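Local coordinates for protein CDP-4-keto-6-deoxy-D-glucose-3-dehydrase (Yersinia pseudotuberculosis, PDB 3BB8) that probably carries out the pyridoxal-phosphate-dependent C3 dehydration of CDP-4-keto-6-deoxy-D-glucose in lipopolysaccharide sugar synthesis, at residues P100-R105 with A235-I240; I141-V146 with L168-D173; E242-W247 with Y282-Y287; E332-T337 with F345-T350. The protein carries 1 engineered substitution. All blocks are in the same frame, centred on the assembly; numbering follows the deposited sequence.

How the interactions relate
The four contacts gather into two pairs within one aspartate aminotransferase fold. Interactions 1 and 3 have centres about 13 Å apart, share helix 235-245 and touch where Lys101 packs against His284. Interactions 2 and 4, with centres about 8 Å apart, are joined by the hydroxyls of Tyr144 and Thr350, which probably share a hydrogen bond. Between the pairs the centres are about 30 to 39 Å apart. Along the chain, interaction 2 is nested inside the loop closed by interaction 1; interactions 3 and 4 then follow in series. Interaction 3 reaches the cofactor of the second subunit, while interactions 2 and 4 tie the large mixed sheet to the antiparallel sheet of strands 331-332, 347-351 and 408-411.

Interaction 1: P100-R105 with A235-I240; sequences PKLGVR and AELKSI
Leu102 makes the close part of this contact, laying its CD2 methyl over the flat side of the Glu236 carboxylate. CD2 stands 3.4 Å from Glu236 OE2 and 3.6 Å from Glu236 CD, so the methyl shields part of the group without offering it any polar bond. Glu236 gets there fully stretched: CG is anti to the backbone N (chi1 177°), and the chain runs straight on from helix 235-245 toward the turn. The other Leu102 methyl, CD1, meets Leu237 CD2 at 4.3 Å, a looser apolar touch between two buried side chains.

In the fold, this is where the short 3-10 turn 100-104, on the way from helix 86-96 to strand 112-115, lies against the first turns of helix 235-245. That helix follows directly on strand 228-232 of the large mixed sheet, and Leu237 also packs on Thr232 of the strand and on Leu97.

Toward solvent the fit slackens. Lys101 O faces Glu236 OE2 at 3.7 Å, two acceptors that would be expected to keep each other at a distance. The aliphatic part of Lys101 runs alongside Ile240, the two chains pointing opposite ways, with CD 4.0 Å from Ile240 CD1, though the placing of that methyl is doubtful. Beyond it the lysine bends at its last torsion and carries the exposed ammonium away from the helix, while Ile240 itself is buried and also touches Ser99.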
# COMPACT_ATOMS: atom_id res chain seq x y z
N PRO A 100 -15.26 6.20 14.71
CA PRO A 100 -16.20 6.66 15.74
C PRO A 100 -17.35 7.48 15.14
O PRO A 100 -18.32 7.80 15.83
CB PRO A 100 -15.32 7.47 16.69
CG PRO A 100 -14.19 7.95 15.80
CD PRO A 100 -13.91 6.73 14.96
N LYS A 101 -17.25 7.83 13.87
CA LYS A 101 -18.31 8.58 13.21
C LYS A 101 -19.55 7.69 13.02
O LYS A 101 -20.64 8.18 12.73
CB LYS A 101 -17.86 9.08 11.84
CG LYS A 101 -16.81 10.19 11.89
CD LYS A 101 -16.59 10.79 10.51
CE LYS A 101 -15.57 11.92 10.55
NZ LYS A 101 -15.96 13.01 11.49
N LEU A 102 -19.38 6.38 13.18
CA LEU A 102 -20.47 5.43 13.02
C LEU A 102 -21.14 5.10 14.36
O LEU A 102 -21.88 4.12 14.49
CB LEU A 102 -19.96 4.16 12.34
CG LEU A 102 -19.34 4.43 10.97
CD1 LEU A 102 -18.77 3.15 10.39
CD2 LEU A 102 -20.40 5.01 10.04
N GLY A 103 -20.85 5.94 15.35
CA GLY A 103 -21.42 5.77 16.66
C GLY A 103 -21.48 4.35 17.18
O GLY A 103 -20.51 3.59 17.05
N VAL A 104 -22.62 3.98 17.75
CA VAL A 104 -22.84 2.67 18.33
C VAL A 104 -22.51 1.47 17.43
O VAL A 104 -22.18 0.40 17.93
CB VAL A 104 -24.31 2.52 18.83
CG1 VAL A 104 -25.24 2.26 17.65
CG2 VAL A 104 -24.40 1.41 19.87
N ARG A 105 -22.59 1.65 16.11
CA ARG A 105 -22.30 0.52 15.25
C ARG A 105 -20.91 0.51 14.59
O ARG A 105 -20.74 0.04 13.47
CB ARG A 105 -23.39 0.35 14.19
CG ARG A 105 -23.61 1.50 13.24
CD ARG A 105 -24.77 1.14 12.31
NE ARG A 105 -24.70 -0.27 11.91
CZ ARG A 105 -24.94 -0.74 10.70
NH1 ARG A 105 -25.27 0.08 9.71
NH2 ARG A 105 -24.82 -2.04 10.46
N ALA A 235 -22.04 7.62 0.86
CA ALA A 235 -21.14 8.77 0.86
C ALA A 235 -20.40 8.82 2.18
O ALA A 235 -19.23 9.19 2.23
CB ALA A 235 -21.94 10.05 0.66
N GLU A 236 -21.08 8.45 3.25
CA GLU A 236 -20.44 8.45 4.56
C GLU A 236 -19.26 7.48 4.61
O GLU A 236 -18.17 7.84 5.05
CB GLU A 236 -21.45 8.09 5.64
CG GLU A 236 -20.84 7.99 7.02
CD GLU A 236 -21.89 7.64 8.05
OE1 GLU A 236 -22.86 6.98 7.63
OE2 GLU A 236 -21.75 8.01 9.24
N LEU A 237 -19.47 6.24 4.16
CA LEU A 237 -18.40 5.25 4.17
C LEU A 237 -17.26 5.67 3.23
O LEU A 237 -16.09 5.49 3.54
CB LEU A 237 -18.92 3.87 3.75
CG LEU A 237 -19.92 3.21 4.70
CD1 LEU A 237 -20.27 1.82 4.20
CD2 LEU A 237 -19.35 3.13 6.09
N LYS A 238 -17.63 6.25 2.10
CA LYS A 238 -16.66 6.71 1.12
C LYS A 238 -15.73 7.73 1.77
O LYS A 238 -14.51 7.69 1.57
CB LYS A 238 -17.39 7.33 -0.07
CG LYS A 238 -16.52 7.84 -1.20
CD LYS A 238 -15.89 9.18 -0.87
CE LYS A 238 -15.26 9.80 -2.10
NZ LYS A 238 -14.76 11.18 -1.83
N SER A 239 -16.30 8.64 2.56
CA SER A 239 -15.49 9.65 3.23
C SER A 239 -14.59 9.06 4.31
O SER A 239 -13.45 9.48 4.45
CB SER A 239 -16.38 10.74 3.84
OG SER A 239 -16.80 11.63 2.82
N ILE A 240 -15.11 8.10 5.07
CA ILE A 240 -14.31 7.46 6.10
C ILE A 240 -13.12 6.74 5.45
O ILE A 240 -11.98 6.95 5.85
CB ILE A 240 -15.15 6.44 6.93
CG1 ILE A 240 -16.00 7.16 7.98
CG2 ILE A 240 -14.24 5.48 7.68
CD1 ILE A 240 -16.84 8.29 7.45

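Interaction 2: I141-V146 with L168-D173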
# COMPACT_ATOMS: atom_id res chain seq x y z
N ILE A 141 -18.98 -27.70 -0.97
CA ILE A 141 -18.59 -28.14 -2.31
C ILE A 141 -19.80 -28.55 -3.13
O ILE A 141 -20.77 -29.10 -2.60
CB ILE A 141 -17.60 -29.31 -2.25
CG1 ILE A 141 -16.42 -28.97 -1.33
CG2 ILE A 141 -17.11 -29.67 -3.64
CD1 ILE A 141 -15.67 -30.18 -0.83
N PRO A 142 -19.75 -28.27 -4.43
CA PRO A 142 -18.52 -27.81 -5.07
C PRO A 142 -18.63 -26.37 -5.55
O PRO A 142 -18.01 -26.00 -6.54
CB PRO A 142 -18.38 -28.75 -6.27
CG PRO A 142 -19.78 -29.15 -6.59
CD PRO A 142 -20.50 -29.22 -5.27
N THR A 143 -19.43 -25.57 -4.85
CA THR A 143 -19.44 -24.13 -5.05
C THR A 143 -18.25 -23.47 -4.36
O THR A 143 -17.78 -22.42 -4.80
CB THR A 143 -20.74 -23.49 -4.52
OG1 THR A 143 -20.72 -23.47 -3.09
CG2 THR A 143 -21.95 -24.28 -4.99
N TYR A 144 -17.77 -24.09 -3.29
CA TYR A 144 -16.62 -23.58 -2.56
C TYR A 144 -16.85 -22.24 -1.86
O TYR A 144 -15.92 -21.48 -1.63
CB TYR A 144 -15.40 -23.51 -3.49
CG TYR A 144 -15.10 -24.84 -4.14
CD1 TYR A 144 -15.54 -25.11 -5.44
CD2 TYR A 144 -14.45 -25.86 -3.44
CE1 TYR A 144 -15.35 -26.36 -6.02
CE2 TYR A 144 -14.25 -27.11 -4.01
CZ TYR A 144 -14.71 -27.35 -5.31
OH TYR A 144 -14.53 -28.60 -5.88
N ASN A 145 -18.10 -21.98 -1.52
CA ASN A 145 -18.48 -20.77 -0.82
C ASN A 145 -19.19 -21.16 0.48
O ASN A 145 -19.61 -22.30 0.65
CB ASN A 145 -19.38 -19.89 -1.68
CG ASN A 145 -18.59 -19.04 -2.67
OD1 ASN A 145 -18.24 -19.49 -3.76
ND2 ASN A 145 -18.28 -17.81 -2.27
N VAL A 146 -19.30 -20.20 1.39
CA VAL A 146 -19.88 -20.46 2.71
C VAL A 146 -21.13 -21.32 2.61
O VAL A 146 -21.97 -21.11 1.73
CB VAL A 146 -20.22 -19.15 3.44
CG1 VAL A 146 -21.22 -18.33 2.64
CG2 VAL A 146 -20.76 -19.44 4.83
N LEU A 168 -13.34 -17.60 -5.91
CA LEU A 168 -13.05 -17.93 -7.30
C LEU A 168 -14.05 -17.43 -8.34
O LEU A 168 -14.13 -17.99 -9.44
CB LEU A 168 -12.85 -19.44 -7.45
CG LEU A 168 -11.62 -20.01 -6.73
CD1 LEU A 168 -11.61 -21.54 -6.85
CD2 LEU A 168 -10.36 -19.41 -7.35
N GLY A 169 -14.78 -16.37 -8.02
CA GLY A 169 -15.74 -15.85 -8.98
C GLY A 169 -17.14 -16.34 -8.68
O GLY A 169 -18.13 -15.67 -8.99
N ASN A 170 -17.23 -17.53 -8.08
CA ASN A 170 -18.54 -18.08 -7.75
C ASN A 170 -19.08 -17.25 -6.59
O ASN A 170 -18.34 -16.82 -5.72
CB ASN A 170 -18.42 -19.56 -7.40
CG ASN A 170 -19.77 -20.27 -7.38
OD1 ASN A 170 -20.68 -19.90 -8.13
ND2 ASN A 170 -19.89 -21.30 -6.55
N LEU A 171 -20.40 -17.05 -6.59
CA LEU A 171 -21.04 -16.22 -5.57
C LEU A 171 -21.54 -17.07 -4.41
O LEU A 171 -22.13 -18.13 -4.61
CB LEU A 171 -22.20 -15.43 -6.18
CG LEU A 171 -21.85 -14.51 -7.35
CD1 LEU A 171 -21.97 -15.26 -8.67
CD2 LEU A 171 -22.74 -13.28 -7.35
N PHE A 172 -21.29 -16.60 -3.19
CA PHE A 172 -21.92 -17.17 -2.00
C PHE A 172 -23.40 -16.82 -1.94
O PHE A 172 -23.89 -15.99 -2.70
CB PHE A 172 -21.21 -16.70 -0.74
CG PHE A 172 -21.31 -15.22 -0.50
CD1 PHE A 172 -22.48 -14.67 -0.00
CD2 PHE A 172 -20.25 -14.38 -0.78
CE1 PHE A 172 -22.58 -13.30 0.22
CE2 PHE A 172 -20.34 -13.02 -0.56
CZ PHE A 172 -21.51 -12.48 -0.06
N ASP A 173 -24.12 -17.46 -1.01
CA ASP A 173 -25.57 -17.37 -0.97
C ASP A 173 -26.03 -16.02 -0.45
O ASP A 173 -26.40 -15.89 0.72
CB ASP A 173 -26.15 -18.49 -0.11
CG ASP A 173 -27.67 -18.52 -0.13
OD1 ASP A 173 -28.27 -17.51 -0.54
OD2 ASP A 173 -28.25 -19.55 0.27
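The side-chain amide of Asn170 reaches across to the backbone of Thr143 and gives the carbonyl O a short, straight hydrogen bond, ND2 to O 3.0 Å with an N-H...O angle of 169°. The oxygen lies in the plane of the amide, but from the carbonyl's side the donor arrives well off the C=O direction, at 105° to it and somewhat tilted out of the carbonyl plane. What brings ND2 here is a first torsion that sets CG anti to the Asn170 backbone N (chi1 -166°). ND2 also ends up tight against the Thr143 side chain, 3.1 Å from CB. The other end of the same amide is held as well, since Asn170 OD1 accepts from the backbone N of Thr337, and the group is gripped from both ends.

Further along, Asn145 comes down on the chain at Phe172, its CB 3.7 Å from Phe172 CA. Val146 adds an apolar touch, CG1 to Phe172 CB at 3.8 Å. Phe172 CG sits between its backbone N and carbonyl carbon, which turns the ring away from segment 141-146 to stack with His166, leaving CB to do the touching.

Tyr144 and Asn145 sit opposite the single residue Asp140, making a G1 beta bulge at the turn that folds strand 145-146 back on strand 133-140. The Asn145 side chain is about 9 Å from the bound cofactor. Segment 168-173 leads from strand 159-165 of the same sheet into helix 174-184, where Asp173 is the N-cap and its OD1 takes the backbone N of Glu176.

Interaction 3: E242-W247 with Y282-Y287. With PLP (pyridoxal-5'-phosphate), chain E.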
# COMPACT_ATOMS: atom_id res chain seq x y z
N GLU A 242 -11.62 7.04 2.44
CA GLU A 242 -10.66 7.98 1.86
C GLU A 242 -9.73 8.59 2.92
O GLU A 242 -8.54 8.76 2.68
CB GLU A 242 -11.41 9.09 1.12
CG GLU A 242 -10.53 10.03 0.32
CD GLU A 242 -11.33 10.89 -0.66
OE1 GLU A 242 -12.30 11.54 -0.21
OE2 GLU A 242 -10.99 10.91 -1.86
N SER A 243 -10.30 8.91 4.08
CA SER A 243 -9.53 9.48 5.18
C SER A 243 -8.48 8.47 5.65
O SER A 243 -7.31 8.82 5.84
CB SER A 243 -10.47 9.84 6.33
OG SER A 243 -9.74 10.31 7.45
N PHE A 244 -8.90 7.23 5.85
CA PHE A 244 -7.98 6.18 6.29
C PHE A 244 -6.89 5.94 5.24
O PHE A 244 -5.72 5.72 5.57
CB PHE A 244 -8.75 4.89 6.53
CG PHE A 244 -9.36 4.80 7.90
CD1 PHE A 244 -8.55 4.68 9.03
CD2 PHE A 244 -10.74 4.78 8.06
CE1 PHE A 244 -9.11 4.55 10.31
CE2 PHE A 244 -11.31 4.64 9.34
CZ PHE A 244 -10.49 4.52 10.46
N ARG A 245 -7.27 6.02 3.97
CA ARG A 245 -6.31 5.82 2.90
C ARG A 245 -5.34 6.99 2.84
O ARG A 245 -4.15 6.81 2.60
CB ARG A 245 -7.01 5.67 1.54
CG ARG A 245 -6.03 5.35 0.42
CD ARG A 245 -6.63 5.55 -0.97
NE ARG A 245 -6.96 6.94 -1.25
CZ ARG A 245 -7.69 7.35 -2.29
NH1 ARG A 245 -8.19 6.47 -3.15
NH2 ARG A 245 -7.95 8.64 -2.44
N ASP A 246 -5.86 8.19 3.07
CA ASP A 246 -5.03 9.38 3.00
C ASP A 246 -4.50 9.95 4.32
O ASP A 246 -4.80 11.08 4.69
CB ASP A 246 -5.80 10.46 2.22
CG ASP A 246 -6.28 9.98 0.85
OD1 ASP A 246 -5.73 9.00 0.31
OD2 ASP A 246 -7.22 10.60 0.30
N TRP A 247 -3.67 9.16 5.01
CA TRP A 247 -3.02 9.54 6.27
C TRP A 247 -3.97 9.77 7.43
O TRP A 247 -3.58 10.28 8.48
CB TRP A 247 -2.15 10.80 6.06
CG TRP A 247 -1.09 10.68 4.98
CD1 TRP A 247 0.09 9.99 5.06
CD2 TRP A 247 -1.13 11.27 3.67
NE1 TRP A 247 0.79 10.12 3.87
CE2 TRP A 247 0.07 10.90 3.01
CE3 TRP A 247 -2.05 12.08 2.99
CZ2 TRP A 247 0.36 11.30 1.69
CZ3 TRP A 247 -1.76 12.49 1.67
CH2 TRP A 247 -0.56 12.10 1.04
N TYR A 282 -5.94 15.53 11.57
CA TYR A 282 -6.21 14.10 11.43
C TYR A 282 -7.38 13.55 12.25
O TYR A 282 -7.34 13.53 13.48
CB TYR A 282 -4.92 13.36 11.73
CG TYR A 282 -3.79 13.85 10.85
CD1 TYR A 282 -3.66 13.39 9.54
CD2 TYR A 282 -2.88 14.82 11.31
CE1 TYR A 282 -2.65 13.88 8.70
CE2 TYR A 282 -1.88 15.31 10.48
CZ TYR A 282 -1.77 14.84 9.17
OH TYR A 282 -0.77 15.31 8.35
N SER A 283 -8.39 13.07 11.55
CA SER A 283 -9.60 12.52 12.16
C SER A 283 -9.61 11.01 12.32
O SER A 283 -10.52 10.46 12.94
CB SER A 283 -10.81 12.91 11.32
OG SER A 283 -10.64 12.44 9.99
N HIS A 284 -8.63 10.31 11.75
CA HIS A 284 -8.58 8.85 11.86
C HIS A 284 -7.17 8.29 11.98
O HIS A 284 -6.19 8.94 11.58
CB HIS A 284 -9.27 8.19 10.66
CG HIS A 284 -10.73 8.50 10.54
ND1 HIS A 284 -11.67 7.99 11.40
CD2 HIS A 284 -11.41 9.22 9.61
CE1 HIS A 284 -12.88 8.38 11.01
NE2 HIS A 284 -12.74 9.13 9.93
N LEU A 285 -7.08 7.08 12.53
CA LEU A 285 -5.82 6.35 12.67
C LEU A 285 -5.58 5.82 11.26
O LEU A 285 -5.97 4.69 10.92
CB LEU A 285 -6.01 5.20 13.66
CG LEU A 285 -4.80 4.37 14.08
CD1 LEU A 285 -3.78 5.27 14.76
CD2 LEU A 285 -5.26 3.27 15.04
N GLY A 286 -4.96 6.64 10.42
CA GLY A 286 -4.76 6.26 9.04
C GLY A 286 -3.46 5.63 8.58
O GLY A 286 -2.54 5.37 9.36
N TYR A 287 -3.43 5.39 7.27
CA TYR A 287 -2.31 4.79 6.55
C TYR A 287 -2.07 5.71 5.36
O TYR A 287 -2.56 6.82 5.32
CB TYR A 287 -2.71 3.43 5.96
CG TYR A 287 -3.18 2.40 6.94
CD1 TYR A 287 -4.52 2.32 7.31
CD2 TYR A 287 -2.27 1.51 7.52
CE1 TYR A 287 -4.94 1.37 8.25
CE2 TYR A 287 -2.68 0.58 8.45
CZ TYR A 287 -4.01 0.51 8.81
OH TYR A 287 -4.39 -0.42 9.74
N1 PLP E . 7.00 10.08 8.32
C2 PLP E . 7.38 11.37 8.03
C2A PLP E . 8.15 12.15 9.10
C3 PLP E . 7.05 11.93 6.76
O3 PLP E . 7.40 13.19 6.42
C4 PLP E . 6.32 11.13 5.77
C4A PLP E . 6.02 11.77 4.39
C5 PLP E . 5.94 9.81 6.14
C6 PLP E . 6.30 9.31 7.45
C5A PLP E . 5.18 8.82 5.31
O4P PLP E . 5.38 8.93 3.97
P PLP E . 4.24 8.86 2.85
O1P PLP E . 4.93 8.50 1.57
O2P PLP E . 3.60 10.37 2.81
O3P PLP E . 3.17 7.82 3.25
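Trp247 and Tyr287 meet backbone to backbone, and the Trp247 indole reaches the cofactor of the second subunit, an active site shared across the dimer as in aspartate aminotransferase-fold enzymes. Trp247 NE1 donates to phosphate oxygen O2P of PLP at 3.0 Å, with a weaker bond to O3P, and the phosphorus lies in the plane at the indole edge. Gly86, Ser87 and Ser215 of the second subunit are among the other groups that bond this PLP. Its Tyr217 also meets the indole edge to face.

One layer back, a backbone bond fixes the end of helix 235-245: Tyr287 N gives a straight bond to Phe244 O (2.9 Å, 167°). Trp247 N also points at Tyr287 O, nearly along the C=O axis, but the 2.6 Å separation is too short to take at face value. Gly286 CA fits beside them, 3.9 Å from Trp247 C.

The next layer is aromatic. The rings of Phe244 and His284 form an offset stack, centroids 4.6 Å apart and planes at 29°. His284 CB adds a CH-pi contact over the same Phe244 face, and at the edge of that ring Leu285 O, in an inverse gamma turn, lies 3.2 Å from CD1. The Ser243 hydroxyl bonds to Arg249 O and lies in the plane of the His284 ring at its edge, beside CD2.

Outermost, Arg245, whose NH1 bonds to Thr82 O, makes a salt bridge with Asp246: NE meets OD1 at 2.9 Å, nearly straight, on the syn side but about 29° out of the carboxylate plane.

Interaction 4: E332-T337 with F345-T350; sequences ELPEAT and FGFPIT
An antiparallel bridge at the edge of a small three-stranded sheet joins strand 331-332 to the middle strand, 347-351. Glu332 and Thr350 form a hydrogen-bonded pair here: Glu332 N to Thr350 O is 2.9 Å and practically straight at 178°, whereas the return bond, Thr350 N to Glu332 O, is weak at 3.4 Å. The Glu332 carboxylate turns elsewhere, its OE2 making salt bridges with Arg403 and Lys352.

Beyond this pair the chain leaves strand 331-332 and lies against strand 347-351 by apolar packing; Pro334 and Pro348 have no N-H to give. Pro334 leans on its neighbour instead, with CB 3.6 Å from Pro348 CG and CD 3.1 Å from Pro348 O.

The pyrrolidine ring also covers Phe347. Pro334 CG stands over one face of the aromatic ring in a CH-pi contact, 3.6 Å from the centroid and 21° off the normal, while Leu333 CD2 comes at the ring edge, 4.1 Å from CE2. With CG anti to the backbone N (chi1 -165°), Phe347 swings its ring under the proline and toward helix 293-323, where it meets Phe317. On the far side of strand 347-351 runs strand 408-411, which pairs with Phe347 through Ile411.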
# COMPACT_ATOMS: atom_id res chain seq x y z
N GLU A 332 -14.71 -34.20 -8.79
CA GLU A 332 -15.96 -33.47 -8.68
C GLU A 332 -15.82 -32.13 -9.40
O GLU A 332 -14.92 -31.34 -9.09
CB GLU A 332 -16.30 -33.25 -7.21
CG GLU A 332 -16.92 -34.48 -6.56
CD GLU A 332 -16.72 -34.52 -5.07
OE1 GLU A 332 -16.91 -33.47 -4.42
OE2 GLU A 332 -16.38 -35.59 -4.54
N LEU A 333 -16.69 -31.89 -10.38
CA LEU A 333 -16.62 -30.66 -11.16
C LEU A 333 -17.33 -29.50 -10.48
O LEU A 333 -18.32 -29.69 -9.77
CB LEU A 333 -17.18 -30.90 -12.56
CG LEU A 333 -16.34 -31.89 -13.38
CD1 LEU A 333 -17.05 -32.19 -14.70
CD2 LEU A 333 -14.97 -31.31 -13.64
N PRO A 334 -16.84 -28.27 -10.71
CA PRO A 334 -17.41 -27.04 -10.13
C PRO A 334 -18.86 -26.73 -10.50
O PRO A 334 -19.32 -27.05 -11.60
CB PRO A 334 -16.44 -25.96 -10.59
CG PRO A 334 -15.96 -26.48 -11.90
CD PRO A 334 -15.73 -27.94 -11.62
N GLU A 335 -19.56 -26.09 -9.58
CA GLU A 335 -20.96 -25.73 -9.80
C GLU A 335 -21.28 -24.31 -9.33
O GLU A 335 -21.10 -23.97 -8.15
CB GLU A 335 -21.87 -26.74 -9.11
CG GLU A 335 -22.07 -28.03 -9.88
CD GLU A 335 -22.68 -29.13 -9.03
OE1 GLU A 335 -23.48 -28.82 -8.11
OE2 GLU A 335 -22.38 -30.32 -9.29
N ALA A 336 -21.75 -23.49 -10.26
CA ALA A 336 -22.12 -22.12 -9.94
C ALA A 336 -23.20 -22.14 -8.86
O ALA A 336 -24.02 -23.05 -8.83
CB ALA A 336 -22.65 -21.41 -11.18
N THR A 337 -23.18 -21.15 -7.99
CA THR A 337 -24.17 -21.06 -6.92
C THR A 337 -25.54 -20.77 -7.53
O THR A 337 -25.65 -20.03 -8.51
CB THR A 337 -23.78 -19.95 -5.91
OG1 THR A 337 -22.61 -20.36 -5.19
CG2 THR A 337 -24.90 -19.70 -4.91
N PHE A 345 -13.00 -17.04 -11.95
CA PHE A 345 -11.62 -16.58 -11.76
C PHE A 345 -10.72 -17.74 -12.14
O PHE A 345 -9.67 -17.56 -12.77
CB PHE A 345 -11.41 -16.19 -10.29
CG PHE A 345 -9.98 -15.85 -9.94
CD1 PHE A 345 -9.11 -16.83 -9.49
CD2 PHE A 345 -9.52 -14.54 -10.06
CE1 PHE A 345 -7.79 -16.51 -9.16
CE2 PHE A 345 -8.20 -14.22 -9.73
CZ PHE A 345 -7.34 -15.21 -9.28
N GLY A 346 -11.14 -18.93 -11.73
CA GLY A 346 -10.40 -20.14 -12.02
C GLY A 346 -11.37 -21.31 -12.05
O GLY A 346 -12.56 -21.13 -11.79
N PHE A 347 -10.86 -22.50 -12.34
CA PHE A 347 -11.69 -23.71 -12.42
C PHE A 347 -11.34 -24.65 -11.26
O PHE A 347 -10.36 -25.39 -11.32
CB PHE A 347 -11.42 -24.41 -13.75
CG PHE A 347 -12.43 -25.46 -14.11
CD1 PHE A 347 -13.66 -25.09 -14.67
CD2 PHE A 347 -12.16 -26.81 -13.92
CE1 PHE A 347 -14.59 -26.06 -15.04
CE2 PHE A 347 -13.08 -27.78 -14.28
CZ PHE A 347 -14.30 -27.41 -14.85
N PRO A 348 -12.15 -24.64 -10.18
CA PRO A 348 -11.92 -25.50 -9.01
C PRO A 348 -12.36 -26.96 -9.17
O PRO A 348 -13.49 -27.25 -9.57
CB PRO A 348 -12.70 -24.78 -7.91
CG PRO A 348 -13.91 -24.29 -8.67
CD PRO A 348 -13.29 -23.74 -9.95
N ILE A 349 -11.46 -27.87 -8.81
CA ILE A 349 -11.71 -29.31 -8.92
C ILE A 349 -11.31 -30.04 -7.64
O ILE A 349 -10.21 -29.85 -7.12
CB ILE A 349 -10.89 -29.92 -10.08
CG1 ILE A 349 -11.32 -29.27 -11.40
CG2 ILE A 349 -11.09 -31.43 -10.12
CD1 ILE A 349 -10.38 -29.58 -12.54
N THR A 350 -12.21 -30.89 -7.14
CA THR A 350 -11.93 -31.70 -5.96
C THR A 350 -11.73 -33.16 -6.34
O THR A 350 -12.64 -33.82 -6.82
CB THR A 350 -13.07 -31.59 -4.93
OG1 THR A 350 -13.15 -30.25 -4.44
CG2 THR A 350 -12.81 -32.54 -3.76